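Local coordinates for esterase family protein (Staphylococcus aureus, PDB 7L0A), which probably hydrolyses S-formylglutathione to formate and glutathione, as a serine esterase of the esterase D family with an alpha/beta-hydrolase fold, at residues B[37-40]-B[41-44]; B[115-119]-B[120-124]; B[140-143]-B[144-147]. One frame throughout, in Å; residues are numbered along the deposited sequence.

Overall arrangement
Following the chain from its N terminus, contact 1 comes first: residues 37-44 fold back on themselves in the loop between strand 24-32 and strand 49-53, out at the dimer interface. Contact 2, residues 115-124, turns the chain from helix 99-113 into strand 123-128. Contact 3, residues 140-147, does the same between helix 130-141 and strand 148-152. The three tight turns run in series; none encloses or crosses another. Pro-115 packs against Phe-37 and Val-44, which joins contacts 1 and 2. Contacts 2 and 3, with centres about 12 Å apart, are tied by Arg-120 to Gly-143 and by Asn-123 to Ala-147 where the neighbouring inner strands 123-128 and 148-152 begin.

Contact 1 (B[37-40]-B[41-44]); sequences FFNS and DTTV
Asn-39 reaches round a surface turn to Asp-41 and Thr-42, and its side chain is the one to follow. From CA it leaves with CG anti to the backbone N (chi1 -172°), which sends the amide over the residues ahead of it. Asn-39 CB lies 3.5 Å from Thr-42 OG1. One bond further on, Asn-39 CG is still nearest that hydroxyl, 3.7 Å from Thr-42 OG1, with the methyl CG2 a little beyond, and the two side chains cross at about a right angle. At the tip the amide divides its work. Asn-39 OD1 accepts the backbone N-H of Asp-41 at 2.9 Å from Asp-41 N, with an N-H...O angle of 158°; the donor is tilted 32° from the carbonyl plane. Asn-39 ND2 leans on the methyl of Thr-42, 3.6 Å from Thr-42 CG2.

The backbone beneath is a type I beta turn from Asn-39 to Thr-42, and with OD1 capturing the N-H two residues on, the asparagine side chain adds an Asx turn to it. The closing bond of the beta turn, from Thr-42 N to Asn-39 O, is weak at 3.4 Å, so the side-chain bond is the shorter of the two. A water bridges the far side of the bend by donating to Ser-40 O and Thr-42 O.

Where the two arms come together again, Phe-37 meets Val-44. The ring and the branched side chain cross at about a right angle, with Phe-37 CE1 4.0 Å from Val-44 CB and Phe-37 CD1 also touching the CG1 branch. Leu-47 and Pro-115 of the same chain pack on the phenyl group as well. The second subunit covers this end of the loop: its Ile-113 packs on Phe-37, its Gln-112 on Val-44, and its Tyr-109 stacks on Phe-38.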
loop_
_atom_site.group_PDB
_atom_site.type_symbol
_atom_site.label_atom_id
_atom_site.label_comp_id
_atom_site.label_asym_id
_atom_site.label_seq_id
_atom_site.Cartn_x
_atom_site.Cartn_y
_atom_site.Cartn_z
ATOM N N PHE B 37 -7.901 5.741 12.023
ATOM C CA PHE B 37 -7.005 4.677 11.585
ATOM C C PHE B 37 -6.084 4.183 12.699
ATOM O O PHE B 37 -5.438 3.133 12.543
ATOM C CB PHE B 37 -6.149 5.142 10.389
ATOM C CG PHE B 37 -6.923 5.620 9.174
ATOM C CD1 PHE B 37 -8.278 5.431 9.057
ATOM C CD2 PHE B 37 -6.262 6.268 8.148
ATOM C CE1 PHE B 37 -8.974 5.870 7.919
ATOM C CE2 PHE B 37 -6.915 6.706 7.019
ATOM C CZ PHE B 37 -8.276 6.517 6.899
ATOM N N PHE B 38 -6.027 4.890 13.822
ATOM C CA PHE B 38 -5.178 4.525 14.948
ATOM C C PHE B 38 -5.980 4.074 16.158
ATOM O O PHE B 38 -5.405 3.786 17.214
ATOM C CB PHE B 38 -4.288 5.707 15.335
ATOM C CG PHE B 38 -3.281 6.058 14.296
ATOM C CD1 PHE B 38 -2.118 5.323 14.177
ATOM C CD2 PHE B 38 -3.497 7.106 13.428
ATOM C CE1 PHE B 38 -1.183 5.635 13.225
ATOM C CE2 PHE B 38 -2.563 7.420 12.456
ATOM C CZ PHE B 38 -1.404 6.682 12.357
ATOM N N ASN B 39 -7.285 4.033 16.037
ATOM C CA ASN B 39 -8.167 3.711 17.149
ATOM C C ASN B 39 -8.840 2.390 16.811
ATOM O O ASN B 39 -9.677 2.327 15.904
ATOM C CB ASN B 39 -9.183 4.825 17.372
ATOM C CG ASN B 39 -9.992 4.610 18.628
ATOM O OD1 ASN B 39 -10.118 3.480 19.107
ATOM N ND2 ASN B 39 -10.548 5.690 19.169
ATOM N N SER B 40 -8.440 1.326 17.506
ATOM C CA SER B 40 -9.004 0.017 17.217
ATOM C C SER B 40 -10.468 -0.118 17.613
ATOM O O SER B 40 -11.110 -1.087 17.189
ATOM C CB SER B 40 -8.177 -1.062 17.929
ATOM O OG SER B 40 -8.238 -0.893 19.346
ATOM N N ASP B 41 -11.023 0.815 18.377
ATOM C CA ASP B 41 -12.403 0.689 18.837
ATOM C C ASP B 41 -13.406 1.438 17.972
ATOM O O ASP B 41 -14.616 1.325 18.205
ATOM C CB ASP B 41 -12.525 1.156 20.290
ATOM C CG ASP B 41 -11.782 0.245 21.252
ATOM O OD1 ASP B 41 -11.794 -0.992 21.034
ATOM O OD2 ASP B 41 -11.165 0.758 22.205
ATOM N N THR B 42 -12.948 2.193 16.984
ATOM C CA THR B 42 -13.833 2.913 16.086
ATOM C C THR B 42 -13.717 2.363 14.671
ATOM O O THR B 42 -12.712 1.745 14.299
ATOM C CB THR B 42 -13.503 4.413 16.073
ATOM O OG1 THR B 42 -12.161 4.594 15.598
ATOM C CG2 THR B 42 -13.652 4.992 17.466
ATOM N N THR B 43 -14.775 2.571 13.895
ATOM C CA THR B 43 -14.775 2.257 12.474
ATOM C C THR B 43 -13.877 3.249 11.733
ATOM O O THR B 43 -13.629 4.363 12.204
ATOM C CB THR B 43 -16.202 2.299 11.938
ATOM O OG1 THR B 43 -16.228 1.739 10.625
ATOM C CG2 THR B 43 -16.724 3.730 11.898
ATOM N N VAL B 44 -13.380 2.846 10.569
ATOM C CA VAL B 44 -12.566 3.766 9.783
ATOM C C VAL B 44 -13.472 4.783 9.110
ATOM O O VAL B 44 -14.590 4.465 8.702
ATOM C CB VAL B 44 -11.688 3.021 8.758
ATOM C CG1 VAL B 44 -10.636 2.182 9.486
ATOM C CG2 VAL B 44 -12.530 2.158 7.801
HETATM O O HOH W 1 -12.586 -1.053 14.626
#

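Contact 2 (B[115-119]-B[120-124]); sequences PLSKK and RDDNF
Ser-117 OG meets Asp-122 OD2 just after an ST turn, in which the same hydroxyl accepts the N-H of Lys-119; a short 3-10 segment at 120-122 then leads into strand 123-128 of the alpha/beta-hydrolase sheet. The serine hydroxyl thus works in both directions. With chi1 at -179°, Ser-117 OG stands opposite the backbone N, 3.1 Å from Lys-119 N, and donates to Asp-122 OD2 at 2.7 Å. The carboxylate uses its anti lone pair for this, while its other oxygen, OD1, forms a salt bridge with Lys-48. Lys-119 runs alongside Asp-122, its CD 3.8 Å from Asp-122 OD2, then bends at chi4.

Asn-123 fills the inside of the turn. Its CG lies beside its own backbone N (chi1 -81°), and the amide is thereby turned back under the loop, where Asn-123 ND2 spends a proton on each of two carbonyls: Ser-117 O at 2.9 Å and Lys-119 O at 2.8 Å. Both acceptors lie close to the amide plane, so the group is held flat and its rotation fixed; His-111 on helix 99-113 bonds OD1. Arg-120 extends the other way, and its NE bonds Gly-143 O. Lys-119 O takes a second bond, from Asp-122 N at 2.9 Å, and the two donors approach it from opposite faces of the carbonyl plane.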
loop_
_atom_site.group_PDB
_atom_site.type_symbol
_atom_site.label_atom_id
_atom_site.label_comp_id
_atom_site.label_asym_id
_atom_site.label_seq_id
_atom_site.Cartn_x
_atom_site.Cartn_y
_atom_site.Cartn_z
ATOM N N PRO B 115 -8.990 2.286 3.220
ATOM C CA PRO B 115 -10.196 2.977 3.754
ATOM C C PRO B 115 -10.632 4.164 2.901
ATOM O O PRO B 115 -10.538 5.341 3.289
ATOM C CB PRO B 115 -9.731 3.397 5.156
ATOM C CG PRO B 115 -8.262 3.643 4.985
ATOM C CD PRO B 115 -7.787 2.566 4.020
ATOM N N LEU B 116 -11.084 3.855 1.687
ATOM C CA LEU B 116 -11.449 4.839 0.685
ATOM C C LEU B 116 -12.962 4.828 0.531
ATOM O O LEU B 116 -13.575 3.755 0.470
ATOM C CB LEU B 116 -10.802 4.507 -0.655
ATOM C CG LEU B 116 -9.292 4.278 -0.646
ATOM C CD1 LEU B 116 -8.763 4.001 -2.009
ATOM C CD2 LEU B 116 -8.641 5.511 -0.033
ATOM N N SER B 117 -13.562 6.018 0.466
ATOM C CA SER B 117 -14.991 6.091 0.286
ATOM C C SER B 117 -15.402 5.440 -1.032
ATOM O O SER B 117 -14.770 5.634 -2.073
ATOM C CB SER B 117 -15.478 7.523 0.290
ATOM O OG SER B 117 -16.887 7.553 0.140
ATOM N N LYS B 118 -16.508 4.715 -0.980
ATOM C CA LYS B 118 -17.116 4.118 -2.157
ATOM C C LYS B 118 -18.258 4.940 -2.702
ATOM O O LYS B 118 -18.862 4.545 -3.714
ATOM C CB LYS B 118 -17.600 2.714 -1.821
ATOM C CG LYS B 118 -16.453 1.761 -1.512
ATOM C CD LYS B 118 -16.917 0.439 -0.949
ATOM C CE LYS B 118 -15.748 -0.512 -0.737
ATOM N NZ LYS B 118 -16.185 -1.867 -0.300
ATOM N N LYS B 119 -18.563 6.073 -2.074
ATOM C CA LYS B 119 -19.626 6.940 -2.554
ATOM C C LYS B 119 -19.179 7.778 -3.748
ATOM O O LYS B 119 -18.076 8.324 -3.760
ATOM C CB LYS B 119 -20.083 7.888 -1.451
ATOM C CG LYS B 119 -20.508 7.177 -0.171
ATOM C CD LYS B 119 -20.859 8.200 0.898
ATOM C CE LYS B 119 -21.160 7.508 2.215
ATOM N NZ LYS B 119 -22.081 6.357 2.002
ATOM N N ARG B 120 -20.076 7.910 -4.720
ATOM C CA ARG B 120 -19.807 8.704 -5.914
ATOM C C ARG B 120 -19.354 10.115 -5.569
ATOM O O ARG B 120 -18.410 10.637 -6.188
ATOM C CB ARG B 120 -21.063 8.744 -6.792
ATOM C CG ARG B 120 -20.940 9.662 -7.998
ATOM C CD ARG B 120 -22.191 9.600 -8.885
ATOM N NE ARG B 120 -21.919 10.255 -10.157
ATOM C CZ ARG B 120 -22.107 11.546 -10.401
ATOM N NH1 ARG B 120 -22.598 12.358 -9.466
ATOM N NH2 ARG B 120 -21.820 12.031 -11.613
ATOM N N ASP B 121 -20.027 10.756 -4.602
ATOM C CA ASP B 121 -19.710 12.143 -4.288
ATOM C C ASP B 121 -18.304 12.308 -3.745
ATOM O O ASP B 121 -17.799 13.436 -3.681
ATOM C CB ASP B 121 -20.698 12.708 -3.260
ATOM C CG ASP B 121 -22.002 13.143 -3.881
ATOM O OD1 ASP B 121 -22.112 13.130 -5.130
ATOM O OD2 ASP B 121 -22.924 13.496 -3.118
ATOM N N ASP B 122 -17.653 11.209 -3.332
ATOM C CA ASP B 122 -16.316 11.248 -2.753
ATOM C C ASP B 122 -15.235 10.746 -3.702
ATOM O O ASP B 122 -14.093 10.568 -3.284
ATOM C CB ASP B 122 -16.258 10.414 -1.464
ATOM C CG ASP B 122 -17.138 10.940 -0.357
ATOM O OD1 ASP B 122 -17.322 12.177 -0.223
ATOM O OD2 ASP B 122 -17.652 10.091 0.411
ATOM N N ASN B 123 -15.559 10.491 -4.966
ATOM C CA ASN B 123 -14.609 9.920 -5.904
ATOM C C ASN B 123 -14.459 10.770 -7.156
ATOM O O ASN B 123 -15.464 11.150 -7.786
ATOM C CB ASN B 123 -15.033 8.499 -6.296
ATOM C CG ASN B 123 -14.638 7.474 -5.254
ATOM O OD1 ASN B 123 -13.488 7.007 -5.243
ATOM N ND2 ASN B 123 -15.548 7.165 -4.357
ATOM N N PHE B 124 -13.203 11.025 -7.513
ATOM C CA PHE B 124 -12.837 11.929 -8.592
ATOM C C PHE B 124 -11.828 11.241 -9.495
ATOM O O PHE B 124 -11.181 10.277 -9.109
ATOM C CB PHE B 124 -12.268 13.243 -8.020
ATOM C CG PHE B 124 -13.001 13.741 -6.795
ATOM C CD1 PHE B 124 -14.357 14.016 -6.851
ATOM C CD2 PHE B 124 -12.333 13.889 -5.589
ATOM C CE1 PHE B 124 -15.044 14.463 -5.719
ATOM C CE2 PHE B 124 -13.025 14.340 -4.459
ATOM C CZ PHE B 124 -14.368 14.622 -4.539
#

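Contact 3 (B[140-143]-B[144-147]); sequences LTQG and DKFA
Gln-142 and Lys-145 lie side by side on the turn that follows helix 130-141, and they are joined twice by hydrogen bonds. The backbone link closes the bend: Lys-145 N donates to Gln-142 O at 2.9 Å, with an N-H...O angle of 156°. The second link is between side chains, from Lys-145 NZ to Gln-142 OE1, and at 3.3 Å it is long. The ammonium approaches tilted 30° from the carbonyl plane. Both side chains point the same way. The glutamine is folded at chi2 (-76°), which swings its amide round beside the lysine, and the lysine bends at chi3 and chi4 to bring NZ back to OE1. Gln-142 NE2 has its own partner, Tyr-100 OH, so both ends of the amide are engaged.

Solvent adds a further bond to the same oxygen. A water donates to Gln-142 OE1 at 2.8 Å, and OE1 therefore receives both the lysine and the water. The same water also lies beside Asp-144 OD1, but the two sit too close together for a normal hydrogen bond, and a bridge to the aspartate is doubtful.

Van der Waals contacts complete the turn. Gln-142 CB comes within 4.2 Å of Lys-145 CB. Phe-146 sets its CD2 3.6 Å from Gln-142 O, an oblique approach, while Lys-145 CG lies over one face of the ring, offset toward the rim.

Around the turn, Leu-140 packs on helix 188-197, and Gln-142 packs on Leu-104 of helix 99-113, the helix whose Tyr-107 takes Lys-145 in a cation-pi contact. Ala-147, bonded through its backbone to Asn-123 and Lys-204, carries the chain into strand 148-152 between strands 123-128 and 204-210.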
loop_
_atom_site.group_PDB
_atom_site.type_symbol
_atom_site.label_atom_id
_atom_site.label_comp_id
_atom_site.label_asym_id
_atom_site.label_seq_id
_atom_site.Cartn_x
_atom_site.Cartn_y
_atom_site.Cartn_z
ATOM N N LEU B 140 -17.461 9.426 -19.260
ATOM C CA LEU B 140 -18.586 9.177 -20.141
ATOM C C LEU B 140 -19.047 7.726 -20.159
ATOM O O LEU B 140 -20.081 7.454 -20.770
ATOM C CB LEU B 140 -18.242 9.612 -21.572
ATOM C CG LEU B 140 -17.883 11.088 -21.779
ATOM C CD1 LEU B 140 -17.299 11.402 -23.140
ATOM C CD2 LEU B 140 -19.115 11.983 -21.549
ATOM N N THR B 141 -18.324 6.812 -19.517
ATOM C CA THR B 141 -18.727 5.407 -19.400
ATOM C C THR B 141 -18.931 4.935 -17.966
ATOM O O THR B 141 -19.621 3.926 -17.757
ATOM C CB THR B 141 -17.692 4.491 -20.074
ATOM O OG1 THR B 141 -16.425 4.645 -19.403
ATOM C CG2 THR B 141 -17.556 4.835 -21.567
ATOM N N GLN B 142 -18.328 5.603 -16.985
ATOM C CA GLN B 142 -18.441 5.296 -15.568
ATOM C C GLN B 142 -18.915 6.523 -14.787
ATOM O O GLN B 142 -18.425 6.802 -13.679
ATOM C CB GLN B 142 -17.097 4.799 -15.042
ATOM C CG GLN B 142 -16.616 3.526 -15.719
ATOM C CD GLN B 142 -17.344 2.291 -15.225
ATOM O OE1 GLN B 142 -17.728 2.208 -14.052
ATOM N NE2 GLN B 142 -17.501 1.314 -16.099
ATOM N N GLY B 143 -19.851 7.280 -15.373
ATOM C CA GLY B 143 -20.363 8.497 -14.759
ATOM C C GLY B 143 -21.038 8.303 -13.419
ATOM O O GLY B 143 -21.151 9.265 -12.647
ATOM N N ASP B 144 -21.535 7.097 -13.135
ATOM C CA ASP B 144 -22.137 6.790 -11.844
ATOM C C ASP B 144 -21.100 6.482 -10.776
ATOM O O ASP B 144 -21.456 6.306 -9.609
ATOM C CB ASP B 144 -23.114 5.613 -11.985
ATOM C CG ASP B 144 -22.448 4.337 -12.466
ATOM O OD1 ASP B 144 -21.320 4.396 -13.004
ATOM O OD2 ASP B 144 -23.069 3.261 -12.316
ATOM N N LYS B 145 -19.823 6.436 -11.140
ATOM C CA LYS B 145 -18.734 6.146 -10.223
ATOM C C LYS B 145 -18.001 7.397 -9.755
ATOM O O LYS B 145 -17.522 7.433 -8.618
ATOM C CB LYS B 145 -17.748 5.198 -10.920
ATOM C CG LYS B 145 -16.710 4.515 -10.066
ATOM C CD LYS B 145 -16.057 3.361 -10.860
ATOM C CE LYS B 145 -16.348 1.983 -10.242
ATOM N NZ LYS B 145 -17.273 1.134 -11.008
ATOM N N PHE B 146 -17.923 8.420 -10.585
ATOM C CA PHE B 146 -17.130 9.605 -10.288
ATOM C C PHE B 146 -18.022 10.836 -10.310
ATOM O O PHE B 146 -18.765 11.054 -11.270
ATOM C CB PHE B 146 -16.004 9.788 -11.298
ATOM C CG PHE B 146 -15.065 8.624 -11.373
ATOM C CD1 PHE B 146 -14.100 8.435 -10.404
ATOM C CD2 PHE B 146 -15.158 7.714 -12.412
ATOM C CE1 PHE B 146 -13.249 7.372 -10.468
ATOM C CE2 PHE B 146 -14.305 6.636 -12.491
ATOM C CZ PHE B 146 -13.326 6.472 -11.515
ATOM N N ALA B 147 -17.917 11.657 -9.264
ATOM C CA ALA B 147 -18.715 12.870 -9.194
ATOM C C ALA B 147 -18.117 13.990 -10.029
ATOM O O ALA B 147 -18.852 14.891 -10.474
ATOM C CB ALA B 147 -18.837 13.338 -7.750
HETATM O O HOH W 2 -20.391 2.169 -13.130
#